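Local coordinates for Fe-regulated protein B (Neisseria meningitidis, PDB 4AIP) that is an iron-regulated, TonB-dependent iron transporter of the outer membrane that may take up siderophore-bound iron, at residues Thr357-Phe368 / Lys379-Lys390. Residues are numbered along the deposited sequence; the frame is centred on the assembly and turned at random.
Sequences TRITTRGANFNF and KYGINYRHQEIK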
loop_
_atom_site.group_PDB
_atom_site.type_symbol
_atom_site.label_atom_id
_atom_site.label_comp_id
_atom_site.label_asym_id
_atom_site.label_seq_id
_atom_site.Cartn_x
_atom_site.Cartn_y
_atom_site.Cartn_z
ATOM N N THR B 357 -5.965 7.197 18.018
ATOM C CA THR B 357 -5.717 7.161 19.423
ATOM C C THR B 357 -4.334 6.620 19.620
ATOM O O THR B 357 -3.970 5.589 19.055
ATOM C CB THR B 357 -6.750 6.242 20.136
ATOM O OG1 THR B 357 -8.088 6.710 19.872
ATOM C CG2 THR B 357 -6.536 6.252 21.621
ATOM N N ARG B 358 -3.536 7.308 20.428
ATOM C CA ARG B 358 -2.154 6.812 20.661
ATOM C C ARG B 358 -1.816 6.512 22.076
ATOM O O ARG B 358 -2.360 7.138 22.979
ATOM C CB ARG B 358 -1.176 7.793 20.153
ATOM C CG ARG B 358 -1.407 7.995 18.694
ATOM C CD ARG B 358 -0.932 9.313 18.288
ATOM N NE ARG B 358 0.443 9.331 18.662
ATOM C CZ ARG B 358 1.274 10.360 18.521
ATOM N NH1 ARG B 358 0.963 11.503 18.019
ATOM N NH2 ARG B 358 2.467 10.260 18.897
ATOM N N ILE B 359 -0.960 5.518 22.277
ATOM C CA ILE B 359 -0.291 5.371 23.572
ATOM C C ILE B 359 1.189 5.264 23.296
ATOM O O ILE B 359 1.612 4.376 22.528
ATOM C CB ILE B 359 -0.698 4.127 24.317
ATOM C CG1 ILE B 359 -2.213 4.011 24.375
ATOM C CG2 ILE B 359 -0.097 4.151 25.739
ATOM C CD1 ILE B 359 -2.695 2.612 24.797
ATOM N N THR B 360 1.961 6.143 23.946
ATOM C CA THR B 360 3.400 6.173 23.766
ATOM C C THR B 360 4.068 5.757 25.047
ATOM O O THR B 360 3.721 6.296 26.123
ATOM C CB THR B 360 3.908 7.618 23.383
ATOM O OG1 THR B 360 3.244 8.063 22.194
ATOM C CG2 THR B 360 5.453 7.637 23.176
ATOM N N THR B 361 5.035 4.848 24.921
ATOM C CA THR B 361 5.764 4.349 26.059
ATOM C C THR B 361 7.270 4.551 25.830
ATOM O O THR B 361 7.857 3.987 24.891
ATOM C CB THR B 361 5.384 2.850 26.307
ATOM O OG1 THR B 361 3.988 2.777 26.633
ATOM C CG2 THR B 361 6.201 2.219 27.408
ATOM N N ARG B 362 7.879 5.343 26.713
ATOM C CA ARG B 362 9.316 5.558 26.695
ATOM C C ARG B 362 9.965 4.842 27.812
ATOM O O ARG B 362 9.639 5.032 28.958
ATOM C CB ARG B 362 9.668 7.018 26.833
ATOM C CG ARG B 362 9.337 7.849 25.569
ATOM C CD ARG B 362 9.626 9.379 25.817
ATOM N NE ARG B 362 9.536 10.264 24.642
ATOM C CZ ARG B 362 8.832 10.004 23.541
ATOM N NH1 ARG B 362 8.290 8.892 23.506
ATOM N NH2 ARG B 362 8.669 10.750 22.477
ATOM N N GLY B 363 10.936 4.029 27.527
ATOM C CA GLY B 363 11.515 3.340 28.631
ATOM C C GLY B 363 12.992 3.190 28.516
ATOM O O GLY B 363 13.570 3.329 27.412
ATOM N N ALA B 364 13.607 2.889 29.629
ATOM C CA ALA B 364 15.002 2.466 29.587
ATOM C C ALA B 364 15.273 1.524 30.724
ATOM O O ALA B 364 14.699 1.661 31.825
ATOM C CB ALA B 364 15.932 3.706 29.746
ATOM N N ASN B 365 16.193 0.615 30.504
ATOM C CA ASN B 365 16.590 -0.294 31.565
ATOM C C ASN B 365 18.079 -0.415 31.621
ATOM O O ASN B 365 18.711 -0.505 30.596
ATOM C CB ASN B 365 16.039 -1.668 31.260
ATOM C CG ASN B 365 14.557 -1.662 31.196
ATOM O OD1 ASN B 365 13.897 -1.496 32.218
ATOM N ND2 ASN B 365 14.012 -1.807 29.997
ATOM N N PHE B 366 18.659 -0.422 32.811
ATOM C CA PHE B 366 20.060 -0.733 32.917
ATOM C C PHE B 366 20.299 -1.856 33.876
ATOM O O PHE B 366 19.771 -1.875 34.978
ATOM C CB PHE B 366 20.780 0.477 33.501
ATOM C CG PHE B 366 21.030 1.535 32.511
ATOM C CD1 PHE B 366 20.029 2.434 32.137
ATOM C CD2 PHE B 366 22.291 1.635 31.943
ATOM C CE1 PHE B 366 20.311 3.462 31.179
ATOM C CE2 PHE B 366 22.585 2.616 30.982
ATOM C CZ PHE B 366 21.597 3.543 30.599
ATOM N N ASN B 367 21.235 -2.705 33.538
ATOM C CA ASN B 367 21.388 -3.905 34.289
ATOM C C ASN B 367 22.832 -4.281 34.329
ATOM O O ASN B 367 23.428 -4.410 33.270
ATOM C CB ASN B 367 20.687 -4.965 33.481
ATOM C CG ASN B 367 20.265 -6.034 34.303
ATOM O OD1 ASN B 367 19.241 -5.888 34.959
ATOM N ND2 ASN B 367 21.065 -7.114 34.395
ATOM N N PHE B 368 23.381 -4.488 35.525
ATOM C CA PHE B 368 24.790 -4.746 35.697
ATOM C C PHE B 368 24.926 -5.991 36.460
ATOM O O PHE B 368 24.231 -6.205 37.426
ATOM C CB PHE B 368 25.490 -3.635 36.542
ATOM C CG PHE B 368 25.237 -2.199 36.070
ATOM C CD1 PHE B 368 24.006 -1.583 36.304
ATOM C CD2 PHE B 368 26.237 -1.464 35.416
ATOM C CE1 PHE B 368 23.767 -0.289 35.913
ATOM C CE2 PHE B 368 25.978 -0.148 34.985
ATOM C CZ PHE B 368 24.753 0.439 35.257
ATOM N N LYS B 379 23.701 -8.732 40.933
ATOM C CA LYS B 379 23.035 -8.036 39.830
ATOM C C LYS B 379 22.455 -6.810 40.478
ATOM O O LYS B 379 22.032 -6.885 41.630
ATOM C CB LYS B 379 21.863 -8.823 39.271
ATOM C CG LYS B 379 22.188 -10.180 38.770
ATOM C CD LYS B 379 20.940 -10.914 38.251
ATOM C CE LYS B 379 20.719 -10.661 36.773
ATOM N NZ LYS B 379 21.886 -11.202 36.015
ATOM N N TYR B 380 22.424 -5.692 39.747
ATOM C CA TYR B 380 21.794 -4.500 40.250
ATOM C C TYR B 380 21.498 -3.670 39.025
ATOM O O TYR B 380 22.161 -3.831 38.011
ATOM C CB TYR B 380 22.702 -3.740 41.265
ATOM C CG TYR B 380 24.083 -3.426 40.762
ATOM C CD1 TYR B 380 24.349 -2.246 40.074
ATOM C CD2 TYR B 380 25.144 -4.313 40.989
ATOM C CE1 TYR B 380 25.666 -1.951 39.586
ATOM C CE2 TYR B 380 26.474 -4.020 40.549
ATOM C CZ TYR B 380 26.718 -2.849 39.841
ATOM O OH TYR B 380 27.999 -2.600 39.391
ATOM N N GLY B 381 20.516 -2.776 39.124
ATOM C CA GLY B 381 20.194 -1.955 38.024
ATOM C C GLY B 381 18.997 -1.100 38.296
ATOM O O GLY B 381 18.533 -0.946 39.463
ATOM N N ILE B 382 18.466 -0.518 37.226
ATOM C CA ILE B 382 17.377 0.451 37.400
ATOM C C ILE B 382 16.445 0.267 36.200
ATOM O O ILE B 382 16.913 -0.067 35.108
ATOM C CB ILE B 382 17.976 1.873 37.517
ATOM C CG1 ILE B 382 16.925 2.950 37.331
ATOM C CG2 ILE B 382 19.115 2.096 36.483
ATOM C CD1 ILE B 382 17.015 3.528 35.919
ATOM N N ASN B 383 15.140 0.459 36.394
ATOM C CA ASN B 383 14.166 0.440 35.314
ATOM C C ASN B 383 13.444 1.768 35.274
ATOM O O ASN B 383 13.108 2.317 36.353
ATOM C CB ASN B 383 13.100 -0.633 35.572
ATOM C CG ASN B 383 13.715 -2.050 35.792
ATOM O OD1 ASN B 383 13.669 -2.582 36.889
ATOM N ND2 ASN B 383 14.290 -2.627 34.756
ATOM N N TYR B 384 13.176 2.280 34.054
ATOM C CA TYR B 384 12.394 3.517 33.888
ATOM C C TYR B 384 11.403 3.329 32.756
ATOM O O TYR B 384 11.769 2.849 31.686
ATOM C CB TYR B 384 13.321 4.720 33.583
ATOM C CG TYR B 384 12.553 5.989 33.272
ATOM C CD1 TYR B 384 12.109 6.249 31.995
ATOM C CD2 TYR B 384 12.212 6.905 34.266
ATOM C CE1 TYR B 384 11.351 7.384 31.695
ATOM C CE2 TYR B 384 11.451 8.050 33.973
ATOM C CZ TYR B 384 11.059 8.281 32.672
ATOM O OH TYR B 384 10.343 9.409 32.273
ATOM N N ARG B 385 10.167 3.721 32.984
ATOM C CA ARG B 385 9.166 3.722 31.969
ATOM C C ARG B 385 8.197 4.899 32.169
ATOM O O ARG B 385 7.743 5.175 33.326
ATOM C CB ARG B 385 8.391 2.440 31.993
ATOM C CG ARG B 385 7.341 2.362 30.898
ATOM C CD ARG B 385 6.550 1.055 30.898
ATOM N NE ARG B 385 5.600 0.968 32.013
ATOM C CZ ARG B 385 5.139 -0.183 32.493
ATOM N NH1 ARG B 385 5.537 -1.356 31.934
ATOM N NH2 ARG B 385 4.294 -0.167 33.526
ATOM N N HIS B 386 7.915 5.597 31.062
ATOM C CA HIS B 386 6.928 6.658 31.024
ATOM C C HIS B 386 5.900 6.355 29.937
ATOM O O HIS B 386 6.248 5.992 28.800
ATOM C CB HIS B 386 7.625 7.977 30.706
ATOM C CG HIS B 386 6.727 9.163 30.590
ATOM N ND1 HIS B 386 6.119 9.532 29.410
ATOM C CD2 HIS B 386 6.449 10.155 31.467
ATOM C CE1 HIS B 386 5.420 10.643 29.584
ATOM N NE2 HIS B 386 5.588 11.037 30.832
ATOM N N GLN B 387 4.637 6.539 30.269
ATOM C CA GLN B 387 3.598 6.177 29.322
ATOM C C GLN B 387 2.707 7.364 29.280
ATOM O O GLN B 387 2.382 7.953 30.330
ATOM C CB GLN B 387 2.727 4.998 29.802
ATOM C CG GLN B 387 3.395 3.687 29.922
ATOM C CD GLN B 387 2.453 2.573 30.432
ATOM O OE1 GLN B 387 2.889 1.464 30.613
ATOM N NE2 GLN B 387 1.186 2.869 30.646
ATOM N N GLU B 388 2.239 7.658 28.081
ATOM C CA GLU B 388 1.368 8.766 27.883
ATOM C C GLU B 388 0.331 8.362 26.873
ATOM O O GLU B 388 0.658 7.859 25.805
ATOM C CB GLU B 388 2.157 9.965 27.320
ATOM C CG GLU B 388 1.284 11.191 27.043
ATOM C CD GLU B 388 2.059 12.496 26.804
ATOM O OE1 GLU B 388 3.334 12.505 26.889
ATOM O OE2 GLU B 388 1.388 13.526 26.508
ATOM N N ILE B 389 -0.915 8.667 27.178
ATOM C CA ILE B 389 -2.005 8.374 26.321
ATOM C C ILE B 389 -2.504 9.640 25.643
ATOM O O ILE B 389 -2.858 10.601 26.303
ATOM C CB ILE B 389 -3.159 7.817 27.167
ATOM C CG1 ILE B 389 -2.845 6.428 27.678
ATOM C CG2 ILE B 389 -4.464 7.766 26.385
ATOM C CD1 ILE B 389 -4.006 5.823 28.448
ATOM N N LYS B 390 -2.629 9.597 24.318
ATOM C CA LYS B 390 -3.069 10.776 23.581
ATOM C C LYS B 390 -4.350 10.578 22.797
ATOM O O LYS B 390 -4.347 9.931 21.742
ATOM C CB LYS B 390 -1.974 11.212 22.648
ATOM C CG LYS B 390 -0.675 11.075 23.285
ATOM C CD LYS B 390 0.448 11.165 22.325
ATOM C CE LYS B 390 1.724 11.076 23.138
ATOM N NZ LYS B 390 2.961 11.006 22.369
HETATM O O HOH W 1 11.756 -0.007 31.611
#
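Lys390 reaches across its neighbour strand to Thr360, two residues on from its paired Arg358. Lys390 CB lies 4.1 Å from Arg358 O. The chain then runs fully extended. Lys390 CD lies over one face of the Arg358 guanidinium, 4.0 Å from Arg358 CZ. CE passes Thr360 OG1, and Lys390 NZ donates a hydrogen bond to that same Thr360 OG1 at 3.0 Å. Arg358 NH2 sits 3.6 Å from Lys390 NZ. Glu334 on the adjoining strand, weakly tied to both Arg358 and Thr360, may ease the meeting of these like charges.

At the other end of the pair, Tyr380 lies against Phe368. Tyr380 CG stands between its backbone N and carbonyl carbon (chi1 53°), which swings the ring across to its partner. Phe368 CB rests over the Tyr380 ring face in a CH-pi contact, 3.8 Å from the centroid. The ring planes are within 11° of parallel but displaced, with little of one ring over the other.

The opposite face of the strands, carrying Asn365, Asn383, Arg385 and Gln387, is polar at its middle. Asn383 ND2 donates to Asn365 OD1 at 2.8 Å, with the amide planes turned 67° apart. A water lies within hydrogen-bonding reach of both Asn365 OD1 and Tyr384 O and links them. Asn383 OD1 is taken by Arg462, while Arg385 forms a salt bridge with Asp441. Gln387 OE1 accepts from Asp127 N, which links this face to the plug domain.

Twelve backbone hydrogen bonds join strands 357-368 and 379-390 in antiparallel register. This is a transmembrane beta hairpin of the barrel of a TonB-dependent receptor, its inward face meeting the plug.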